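PDB 1VQZ: lipoate-protein ligase, putative from Streptococcus pneumoniae, which probably belongs to the lipoate-protein ligases, combining a lipoyl-ligase A/B-type domain with a smaller C-terminal domain. Local coordinates for residues Tyr15-Ser20 against Met224-Phe229; Leu45-Lys50 against Asn95-Ser100; Gln283-Tyr288 against Ala299-Leu304. One frame throughout, in Å; residues are numbered along the deposited sequence.

Contact 1. Residues Tyr15-Ser20 against Met224-Phe229; sequences YIINHS and MTEYVF
Tyr15 and Glu226 form a parallel beta bridge, held by Tyr15 N donating to Thr225 O at 2.9 Å and by Tyr227 N donating to Tyr15 O at 2.8 Å. It joins strand 13-17 to the short strand 225-226, which is the outermost strand on this side of the large mixed sheet of the ligase fold. Glu226 CA adds a CA-H...O contact to Tyr15 O.

Tyr15 and Glu226 project from the same face of the sheet. Tyr15 CG stands between the backbone N and the carbonyl carbon (chi1 66°), and this brings the ring over Glu226. Glu226 CB lies over one ring face in a CH-pi contact, 4.0 Å from the centroid of the Tyr15 ring. The carboxylate of Glu226 runs almost parallel to that ring, their planes only 9° apart. Met224, a selenomethionine, bends at its last torsion and sets CE 3.9 Å from Tyr15 CD1; its SE approaches the ring obliquely, a Met-aromatic contact. Helix 206-220 reaches the same group through Leu214 and Met217.

Ile16, next along the chain, packs on the end of the other segment. Its CG1 lies alongside Tyr227 CB, the two side chains pointing the same way. Its CG2 meets Phe229 CE2 at 3.8 Å, with the side chains about at right angles. Leu29 of helix 23-36 also packs on Phe229. Tyr227 OH points elsewhere and is hydrogen-bonded to Glu233.

Past the bridge the two backbones part, and a water takes the place of the next strand-to-strand bond. Ile17 N donates to it at 2.9 Å. The water in turn donates to Tyr227 O and, at 2.6 Å, to Glu226 OE2, an oxygen that also rests against Ile17 CB.

Contact 2. Residues Leu45-Lys50 against Asn95-Ser100; sequences LLWINK and NYTIIS
Leu45-Trp47 and Asn95-Thr97 pair as antiparallel strands. Leu45 with Thr97 and Trp47 with Asn95 are hydrogen-bonded pairs; Leu46 with Tyr96, between them, is a non-hydrogen-bonded pair. Four backbone bonds result, the shortest being Thr97 N to Leu45 O and Asn95 N to Trp47 O, both 2.8 Å.

The tight part is the face that carries Leu45, Trp47, Asn95 and Thr97. With chi1 at 49°, the indole of Trp47 swings across towards the partner strand. Asn95 CB then sits over the ring face in a CH-pi contact, 3.7 Å from the centroid of the six-membered ring of Trp47. The edge of the same indole is used as well. Trp47 NE1 donates to Thr97 OG1 at 2.9 Å, nearly straight at 173°, with the oxygen in the ring plane. Together these two contacts probably hold the indole in one rotation. Thr97 OG1 has a second partner, Glu30 OE2. Beside it, Leu45 CD2 lies against Thr97 CB at 3.6 Å, the two side chains pointing the same way.

The Leu46 face is sparser, with Leu46 CD2 against Tyr96 CB at 3.7 Å. Looser still is the end beyond Trp47. Asn49 ND2 comes to 3.4 Å from Asn95 OD1, but the angle is too poor for a hydrogen bond. Asn49 OD1 instead takes its bond from Asn26, and the partly exposed Lys50 turns away to a salt bridge with Glu76.

The pair lies inside the large sheet, between strands 13-17 and 154-162. Helix 23-36 packs on the Leu45 and Trp47 side through Leu29 and Glu30, while helix 206-220 meets Leu46 on the other through Leu213.

Contact 3. Residues Gln283-Tyr288 against Ala299-Leu304; sequences QDIKIY and AVEDVL. With EDO (1,2-ethanediol), chain D.
Ile287 N donates to Glu301 OE2 at 3.0 Å, the one direct hydrogen bond between strand and helix here. The amide reaches the carboxylate on its anti side, 27° out of its plane. Glu301 CG lies beside its backbone N (chi1 -66°), and the chain is extended beyond it. The side chain therefore slides past Ile287 in the opposite direction and sets OE2 near Lys286 CA.

Apolar contacts flank this bond. Ile285 CG2 lies 3.9 Å from Glu301 CB. Ile285 CD1 meets Leu304 CD1 at 4.0 Å, and Ile287 CD1 approaches Val300 CG1 more loosely.

Lys286 NZ is 4.8 Å from Glu301 OE2, too far for a salt bridge. Two waters join the charges instead. One accepts from Lys286 NZ and donates to Glu301 OE1 at 2.7 Å. The other links Lys286 NZ, Glu301 OE2 and O1 of a 1,2-ethanediol. That molecule donates from O1 to Ile287 O at 2.8 Å and sets C1 over one face of the Tyr288 ring. It is also hydrogen-bonded to His58.

Further out, Lys286 and Tyr288 are backbone-bonded to Phe274 and Glu272 of strand 269-278, so Glu301 takes an amide on the outer edge of the strand. Val339 packs on Ile285 and Leu304, and Val314 on Leu304. The helix runs roughly antiparallel to the strand, at 155°. Helices packed on a mainly antiparallel sheet in this way make a compact alpha/beta unit, consistent with the C-terminal domain of bacterial lipoate-protein ligases.

From the N terminus, strand 13-17 comes first, and its partner 225-226 arrives only some 200 residues later. Contact 1 thus closes a very long loop. Contact 2 opens and closes within that loop, pairing strand 42-47 with strand 93-101. The two touch, Ile16 O lying 3.6 Å from Leu45 CB, because strands 13-17 and 42-47 are neighbours in one sheet. Together they order four strands at one side of it. Contact 3 follows in series, a short local closure between strand 281-289 and helix 298-304 in the C-terminal part. Its centre is about 31 Å from that of contact 2 and about 38 Å from that of contact 1.

Contact 1. Residues Tyr15-Ser20 against Met224-Phe229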
loop_
_atom_site.group_PDB
_atom_site.type_symbol
_atom_site.label_atom_id
_atom_site.label_comp_id
_atom_site.label_asym_id
_atom_site.label_seq_id
_atom_site.Cartn_x
_atom_site.Cartn_y
_atom_site.Cartn_z
ATOM N N TYR A 15 8.828 18.772 -5.526
ATOM C CA TYR A 15 9.429 17.438 -5.366
ATOM C C TYR A 15 10.375 17.387 -4.178
ATOM O O TYR A 15 10.876 18.431 -3.731
ATOM C CB TYR A 15 10.171 17.007 -6.609
ATOM C CG TYR A 15 11.414 17.820 -6.966
ATOM C CD1 TYR A 15 11.318 18.948 -7.761
ATOM C CD2 TYR A 15 12.682 17.400 -6.567
ATOM C CE1 TYR A 15 12.422 19.689 -8.123
ATOM C CE2 TYR A 15 13.806 18.133 -6.917
ATOM C CZ TYR A 15 13.673 19.290 -7.710
ATOM O OH TYR A 15 14.778 20.032 -8.084
ATOM N N ILE A 16 10.611 16.163 -3.693
ATOM C CA ILE A 16 11.517 15.897 -2.587
ATOM C C ILE A 16 12.564 14.892 -3.030
ATOM O O ILE A 16 12.248 13.913 -3.717
ATOM C CB ILE A 16 10.795 15.357 -1.315
ATOM C CG1 ILE A 16 9.885 16.428 -0.773
ATOM C CG2 ILE A 16 11.812 15.036 -0.208
ATOM C CD1 ILE A 16 8.818 15.944 0.084
ATOM N N ILE A 17 13.816 15.173 -2.667
ATOM C CA ILE A 17 14.909 14.247 -2.941
ATOM C C ILE A 17 15.304 13.544 -1.627
ATOM O O ILE A 17 15.715 14.165 -0.648
ATOM C CB ILE A 17 16.126 14.990 -3.589
ATOM C CG1 ILE A 17 15.716 15.513 -4.965
ATOM C CG2 ILE A 17 17.387 14.028 -3.689
ATOM C CD1 ILE A 17 16.813 16.214 -5.679
ATOM N N ASN A 18 15.148 12.248 -1.609
ATOM C CA ASN A 18 15.530 11.453 -0.472
ATOM C C ASN A 18 16.285 10.215 -0.933
ATOM O O ASN A 18 15.698 9.342 -1.533
ATOM C CB ASN A 18 14.292 11.020 0.281
ATOM C CG ASN A 18 14.594 9.969 1.331
ATOM O OD1 ASN A 18 15.719 9.917 1.863
ATOM N ND2 ASN A 18 13.584 9.158 1.670
ATOM N N HIS A 19 17.571 10.139 -0.632
ATOM C CA HIS A 19 18.399 9.049 -1.134
ATOM C C HIS A 19 18.687 7.975 -0.064
ATOM O O HIS A 19 19.422 7.047 -0.307
ATOM C CB HIS A 19 19.710 9.590 -1.692
ATOM C CG HIS A 19 19.563 10.310 -2.999
ATOM N ND1 HIS A 19 20.393 11.335 -3.373
ATOM C CD2 HIS A 19 18.666 10.168 -4.001
ATOM C CE1 HIS A 19 20.039 11.774 -4.568
ATOM N NE2 HIS A 19 18.992 11.082 -4.971
ATOM N N SER A 20 18.113 8.104 1.108
ATOM C CA SER A 20 18.278 7.068 2.122
ATOM C C SER A 20 17.679 5.784 1.571
ATOM O O SER A 20 16.689 5.824 0.770
ATOM C CB SER A 20 17.567 7.448 3.411
ATOM O OG SER A 20 17.552 6.398 4.371
HETATM N N MSE A 224 7.285 23.342 -10.617
HETATM C CA MSE A 224 7.613 22.477 -9.505
HETATM C C MSE A 224 9.054 22.703 -9.105
HETATM O O MSE A 224 9.962 22.654 -9.938
HETATM C CB MSE A 224 7.399 21.014 -9.890
HETATM C CG MSE A 224 7.757 20.045 -8.820
HETATM SE SE MSE A 224 7.495 18.153 -9.410
HETATM C CE MSE A 224 8.983 18.093 -10.714
ATOM N N THR A 225 9.242 22.948 -7.816
ATOM C CA THR A 225 10.554 23.213 -7.244
ATOM C C THR A 225 10.808 22.218 -6.117
ATOM O O THR A 225 9.874 21.519 -5.652
ATOM C CB THR A 225 10.632 24.665 -6.724
ATOM O OG1 THR A 225 9.748 24.813 -5.629
ATOM C CG2 THR A 225 10.238 25.691 -7.803
ATOM N N GLU A 226 12.054 22.131 -5.677
ATOM C CA GLU A 226 12.387 21.222 -4.579
ATOM C C GLU A 226 11.906 21.742 -3.205
ATOM O O GLU A 226 12.125 22.928 -2.875
ATOM C CB GLU A 226 13.871 20.996 -4.498
ATOM C CG GLU A 226 14.242 19.727 -3.724
ATOM C CD GLU A 226 15.749 19.575 -3.559
ATOM O OE1 GLU A 226 16.509 20.324 -4.198
ATOM O OE2 GLU A 226 16.179 18.704 -2.780
ATOM N N TYR A 227 11.215 20.876 -2.446
ATOM C CA TYR A 227 11.025 21.080 -0.993
ATOM C C TYR A 227 12.206 20.439 -0.257
ATOM O O TYR A 227 12.431 19.240 -0.363
ATOM C CB TYR A 227 9.715 20.453 -0.479
ATOM C CG TYR A 227 9.324 20.942 0.920
ATOM C CD1 TYR A 227 8.566 22.099 1.070
ATOM C CD2 TYR A 227 9.752 20.283 2.078
ATOM C CE1 TYR A 227 8.191 22.580 2.336
ATOM C CE2 TYR A 227 9.386 20.781 3.387
ATOM C CZ TYR A 227 8.592 21.919 3.484
ATOM O OH TYR A 227 8.198 22.466 4.688
ATOM N N VAL A 228 12.941 21.246 0.495
ATOM C CA VAL A 228 14.081 20.776 1.269
ATOM C C VAL A 228 13.709 20.822 2.737
ATOM O O VAL A 228 13.362 21.882 3.255
ATOM C CB VAL A 228 15.344 21.643 1.000
ATOM C CG1 VAL A 228 16.537 21.219 1.887
ATOM C CG2 VAL A 228 15.750 21.479 -0.439
ATOM N N PHE A 229 13.776 19.664 3.387
ATOM C CA PHE A 229 13.425 19.543 4.775
ATOM C C PHE A 229 14.405 20.265 5.674
ATOM O O PHE A 229 15.588 20.160 5.511
ATOM C CB PHE A 229 13.332 18.046 5.201
ATOM C CG PHE A 229 12.080 17.352 4.736
ATOM C CD1 PHE A 229 10.821 17.822 5.085
ATOM C CD2 PHE A 229 12.154 16.217 3.962
ATOM C CE1 PHE A 229 9.676 17.167 4.655
ATOM C CE2 PHE A 229 11.014 15.558 3.520
ATOM C CZ PHE A 229 9.769 16.018 3.888
HETATM O O HOH W 1 14.499 17.601 -1.148
#

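Contact 2. Residues Leu45-Lys50 against Asn95-Ser100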
loop_
_atom_site.group_PDB
_atom_site.type_symbol
_atom_site.label_atom_id
_atom_site.label_comp_id
_atom_site.label_asym_id
_atom_site.label_seq_id
_atom_site.Cartn_x
_atom_site.Cartn_y
_atom_site.Cartn_z
ATOM N N LEU A 45 7.669 12.424 -5.178
ATOM C CA LEU A 45 8.989 11.853 -4.886
ATOM C C LEU A 45 9.182 10.439 -5.389
ATOM O O LEU A 45 8.224 9.663 -5.492
ATOM C CB LEU A 45 9.342 11.882 -3.392
ATOM C CG LEU A 45 8.422 11.313 -2.331
ATOM C CD1 LEU A 45 9.191 11.045 -1.055
ATOM C CD2 LEU A 45 7.274 12.328 -2.047
ATOM N N LEU A 46 10.461 10.150 -5.682
ATOM C CA LEU A 46 10.964 8.816 -6.035
ATOM C C LEU A 46 12.010 8.373 -5.003
ATOM O O LEU A 46 12.823 9.161 -4.592
ATOM C CB LEU A 46 11.595 8.843 -7.414
ATOM C CG LEU A 46 10.698 9.318 -8.563
ATOM C CD1 LEU A 46 11.482 9.665 -9.851
ATOM C CD2 LEU A 46 9.651 8.294 -8.807
ATOM N N TRP A 47 11.966 7.114 -4.584
ATOM C CA TRP A 47 12.843 6.624 -3.537
ATOM C C TRP A 47 12.965 5.103 -3.496
ATOM O O TRP A 47 12.197 4.397 -4.116
ATOM C CB TRP A 47 12.396 7.188 -2.182
ATOM C CG TRP A 47 10.928 7.037 -1.911
ATOM C CD1 TRP A 47 9.890 7.762 -2.450
ATOM C CD2 TRP A 47 10.346 6.067 -1.073
ATOM N NE1 TRP A 47 8.695 7.323 -1.949
ATOM C CE2 TRP A 47 8.942 6.264 -1.110
ATOM C CE3 TRP A 47 10.869 5.065 -0.257
ATOM C CZ2 TRP A 47 8.051 5.476 -0.352
ATOM C CZ3 TRP A 47 9.963 4.260 0.497
ATOM C CH2 TRP A 47 8.581 4.509 0.458
ATOM N N ILE A 48 13.976 4.627 -2.748
ATOM C CA ILE A 48 14.444 3.257 -2.804
ATOM C C ILE A 48 14.735 2.747 -1.395
ATOM O O ILE A 48 15.447 3.374 -0.601
ATOM C CB ILE A 48 15.707 3.104 -3.741
ATOM C CG1 ILE A 48 15.382 3.588 -5.175
ATOM C CG2 ILE A 48 16.203 1.668 -3.735
ATOM C CD1 ILE A 48 16.566 3.555 -6.182
ATOM N N ASN A 49 14.126 1.606 -1.098
ATOM C CA ASN A 49 14.330 0.865 0.159
ATOM C C ASN A 49 15.283 -0.269 -0.040
ATOM O O ASN A 49 15.278 -0.907 -1.104
ATOM C CB ASN A 49 13.018 0.245 0.598
ATOM C CG ASN A 49 11.988 1.279 1.009
ATOM O OD1 ASN A 49 12.345 2.317 1.600
ATOM N ND2 ASN A 49 10.674 0.954 0.775
ATOM N N LYS A 50 16.106 -0.506 0.985
ATOM C CA LYS A 50 16.863 -1.729 1.150
ATOM C C LYS A 50 15.931 -2.971 1.226
ATOM O O LYS A 50 14.756 -2.827 1.440
ATOM C CB LYS A 50 17.697 -1.624 2.435
ATOM C CG LYS A 50 16.877 -1.788 3.720
ATOM C CD LYS A 50 17.549 -1.123 4.960
ATOM C CE LYS A 50 18.790 -1.885 5.486
ATOM N NZ LYS A 50 18.464 -3.218 6.039
ATOM N N ASN A 95 10.344 3.182 -5.800
ATOM C CA ASN A 95 9.080 3.650 -5.219
ATOM C C ASN A 95 8.755 5.038 -5.734
ATOM O O ASN A 95 9.639 5.864 -5.912
ATOM C CB ASN A 95 9.195 3.642 -3.664
ATOM C CG ASN A 95 9.417 2.223 -3.109
ATOM O OD1 ASN A 95 10.463 1.898 -2.514
ATOM N ND2 ASN A 95 8.482 1.366 -3.386
ATOM N N TYR A 96 7.475 5.297 -5.959
ATOM C CA TYR A 96 7.006 6.625 -6.342
ATOM C C TYR A 96 5.911 7.023 -5.374
ATOM O O TYR A 96 5.159 6.152 -4.844
ATOM C CB TYR A 96 6.494 6.694 -7.812
ATOM C CG TYR A 96 5.262 5.857 -8.081
ATOM C CD1 TYR A 96 5.359 4.516 -8.472
ATOM C CD2 TYR A 96 3.991 6.402 -7.894
ATOM C CE1 TYR A 96 4.205 3.750 -8.677
ATOM C CE2 TYR A 96 2.860 5.663 -8.079
ATOM C CZ TYR A 96 2.953 4.345 -8.468
ATOM O OH TYR A 96 1.767 3.674 -8.656
ATOM N N THR A 97 5.796 8.340 -5.178
ATOM C CA THR A 97 4.751 8.938 -4.336
ATOM C C THR A 97 4.159 10.174 -5.014
ATOM O O THR A 97 4.885 11.073 -5.366
ATOM C CB THR A 97 5.364 9.391 -3.036
ATOM O OG1 THR A 97 5.977 8.271 -2.407
ATOM C CG2 THR A 97 4.360 9.999 -2.138
ATOM N N ILE A 98 2.845 10.190 -5.204
ATOM C CA ILE A 98 2.107 11.309 -5.795
ATOM C C ILE A 98 1.035 11.728 -4.787
ATOM O O ILE A 98 0.058 11.036 -4.608
ATOM C CB ILE A 98 1.430 10.879 -7.088
ATOM C CG1 ILE A 98 2.447 10.182 -7.999
ATOM C CG2 ILE A 98 0.794 12.060 -7.831
ATOM C CD1 ILE A 98 1.775 9.379 -9.074
ATOM N N ILE A 99 1.229 12.884 -4.168
ATOM C CA ILE A 99 0.299 13.470 -3.205
ATOM C C ILE A 99 -0.364 14.710 -3.729
ATOM O O ILE A 99 0.288 15.582 -4.352
ATOM C CB ILE A 99 1.051 13.824 -1.930
ATOM C CG1 ILE A 99 1.562 12.541 -1.250
ATOM C CG2 ILE A 99 0.189 14.643 -0.987
ATOM C CD1 ILE A 99 2.846 12.749 -0.481
ATOM N N SER A 100 -1.670 14.810 -3.476
ATOM C CA SER A 100 -2.465 15.954 -3.995
ATOM C C SER A 100 -3.626 16.275 -3.087
ATOM O O SER A 100 -4.292 15.381 -2.573
ATOM C CB SER A 100 -3.018 15.663 -5.383
ATOM O OG SER A 100 -3.883 14.543 -5.274
#

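Contact 3. Residues Gln283-Tyr288 against Ala299-Leu304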
loop_
_atom_site.group_PDB
_atom_site.type_symbol
_atom_site.label_atom_id
_atom_site.label_comp_id
_atom_site.label_asym_id
_atom_site.label_seq_id
_atom_site.Cartn_x
_atom_site.Cartn_y
_atom_site.Cartn_z
ATOM N N GLN A 283 -19.206 -6.117 21.248
ATOM C CA GLN A 283 -18.597 -5.231 22.245
ATOM C C GLN A 283 -17.344 -4.554 21.651
ATOM O O GLN A 283 -17.141 -3.344 21.803
ATOM C CB GLN A 283 -18.289 -6.010 23.541
ATOM C CG GLN A 283 -17.881 -5.137 24.735
ATOM C CD GLN A 283 -16.414 -4.684 24.660
ATOM O OE1 GLN A 283 -15.514 -5.454 24.263
ATOM N NE2 GLN A 283 -16.166 -3.422 25.043
ATOM N N ASP A 284 -16.516 -5.347 20.960
ATOM C CA ASP A 284 -15.376 -4.840 20.208
ATOM C C ASP A 284 -15.171 -5.707 18.983
ATOM O O ASP A 284 -15.688 -6.834 18.922
ATOM C CB ASP A 284 -14.100 -4.797 21.060
ATOM C CG ASP A 284 -13.197 -3.581 20.725
ATOM O OD1 ASP A 284 -13.292 -2.996 19.629
ATOM O OD2 ASP A 284 -12.377 -3.197 21.574
ATOM N N ILE A 285 -14.495 -5.150 17.976
ATOM C CA ILE A 285 -14.188 -5.882 16.762
ATOM C C ILE A 285 -12.923 -5.328 16.132
ATOM O O ILE A 285 -12.642 -4.112 16.219
ATOM C CB ILE A 285 -15.389 -5.855 15.801
ATOM C CG1 ILE A 285 -15.202 -6.764 14.589
ATOM C CG2 ILE A 285 -15.659 -4.450 15.283
ATOM C CD1 ILE A 285 -16.491 -6.906 13.787
ATOM N N LYS A 286 -12.129 -6.216 15.542
ATOM C CA LYS A 286 -10.936 -5.815 14.781
ATOM C C LYS A 286 -10.827 -6.723 13.561
ATOM O O LYS A 286 -11.079 -7.942 13.633
ATOM C CB LYS A 286 -9.659 -5.894 15.648
ATOM C CG LYS A 286 -8.493 -5.117 14.991
ATOM C CD LYS A 286 -7.311 -4.916 15.809
ATOM C CE LYS A 286 -6.306 -4.002 15.115
ATOM N NZ LYS A 286 -6.565 -2.528 15.266
ATOM N N ILE A 287 -10.534 -6.111 12.414
ATOM C CA ILE A 287 -10.537 -6.780 11.138
ATOM C C ILE A 287 -9.160 -6.692 10.522
ATOM O O ILE A 287 -8.585 -5.583 10.386
ATOM C CB ILE A 287 -11.587 -6.173 10.224
ATOM C CG1 ILE A 287 -12.989 -6.276 10.896
ATOM C CG2 ILE A 287 -11.598 -6.831 8.839
ATOM C CD1 ILE A 287 -14.047 -5.455 10.200
ATOM N N TYR A 288 -8.636 -7.858 10.157
ATOM C CA TYR A 288 -7.356 -7.988 9.472
ATOM C C TYR A 288 -7.563 -8.582 8.094
ATOM O O TYR A 288 -8.596 -9.195 7.813
ATOM C CB TYR A 288 -6.432 -8.944 10.221
ATOM C CG TYR A 288 -5.957 -8.473 11.556
ATOM C CD1 TYR A 288 -6.807 -8.515 12.651
ATOM C CD2 TYR A 288 -4.661 -8.038 11.747
ATOM C CE1 TYR A 288 -6.398 -8.105 13.892
ATOM C CE2 TYR A 288 -4.237 -7.596 13.010
ATOM C CZ TYR A 288 -5.124 -7.658 14.085
ATOM O OH TYR A 288 -4.768 -7.263 15.356
ATOM N N ALA A 299 -13.258 2.502 10.262
ATOM C CA ALA A 299 -14.613 3.003 10.040
ATOM C C ALA A 299 -15.682 1.914 9.998
ATOM O O ALA A 299 -16.790 2.118 10.459
ATOM C CB ALA A 299 -14.676 3.843 8.774
ATOM N N VAL A 300 -15.355 0.751 9.471
ATOM C CA VAL A 300 -16.280 -0.373 9.463
ATOM C C VAL A 300 -16.410 -0.999 10.876
ATOM O O VAL A 300 -17.531 -1.249 11.376
ATOM C CB VAL A 300 -15.843 -1.413 8.417
ATOM C CG1 VAL A 300 -16.780 -2.597 8.386
ATOM C CG2 VAL A 300 -15.724 -0.754 7.023
ATOM N N GLU A 301 -15.269 -1.232 11.525
ATOM C CA GLU A 301 -15.236 -1.601 12.949
ATOM C C GLU A 301 -16.151 -0.659 13.716
ATOM O O GLU A 301 -16.941 -1.115 14.528
ATOM C CB GLU A 301 -13.809 -1.518 13.505
ATOM C CG GLU A 301 -12.862 -2.551 12.875
ATOM C CD GLU A 301 -11.373 -2.270 13.110
ATOM O OE1 GLU A 301 -11.021 -1.237 13.728
ATOM O OE2 GLU A 301 -10.549 -3.071 12.630
ATOM N N ASP A 302 -16.079 0.652 13.432
ATOM C CA ASP A 302 -16.822 1.626 14.242
ATOM C C ASP A 302 -18.340 1.484 14.106
ATOM O O ASP A 302 -19.059 1.597 15.090
ATOM C CB ASP A 302 -16.386 3.046 13.928
ATOM C CG ASP A 302 -14.973 3.364 14.432
ATOM O OD1 ASP A 302 -14.369 2.569 15.204
ATOM O OD2 ASP A 302 -14.462 4.418 14.028
ATOM N N VAL A 303 -18.805 1.186 12.903
ATOM C CA VAL A 303 -20.221 1.040 12.624
ATOM C C VAL A 303 -20.753 -0.281 13.157
ATOM O O VAL A 303 -21.941 -0.412 13.357
ATOM C CB VAL A 303 -20.563 1.221 11.091
ATOM C CG1 VAL A 303 -20.120 0.059 10.231
ATOM C CG2 VAL A 303 -22.072 1.403 10.888
ATOM N N LEU A 304 -19.883 -1.254 13.416
ATOM C CA LEU A 304 -20.350 -2.574 13.849
ATOM C C LEU A 304 -20.405 -2.724 15.355
ATOM O O LEU A 304 -21.118 -3.576 15.884
ATOM C CB LEU A 304 -19.491 -3.677 13.227
ATOM C CG LEU A 304 -19.754 -3.932 11.729
ATOM C CD1 LEU A 304 -18.869 -5.009 11.218
ATOM C CD2 LEU A 304 -21.220 -4.244 11.384
HETATM C C1 EDO D . -5.322 -4.864 11.478
HETATM O O1 EDO D . -6.378 -4.058 11.013
HETATM C C2 EDO D . -4.092 -4.044 11.812
HETATM O O2 EDO D . -4.384 -3.197 12.888
HETATM O O HOH W 2 -7.984 -2.392 12.371
HETATM O O HOH W 3 -8.897 -0.832 15.383
#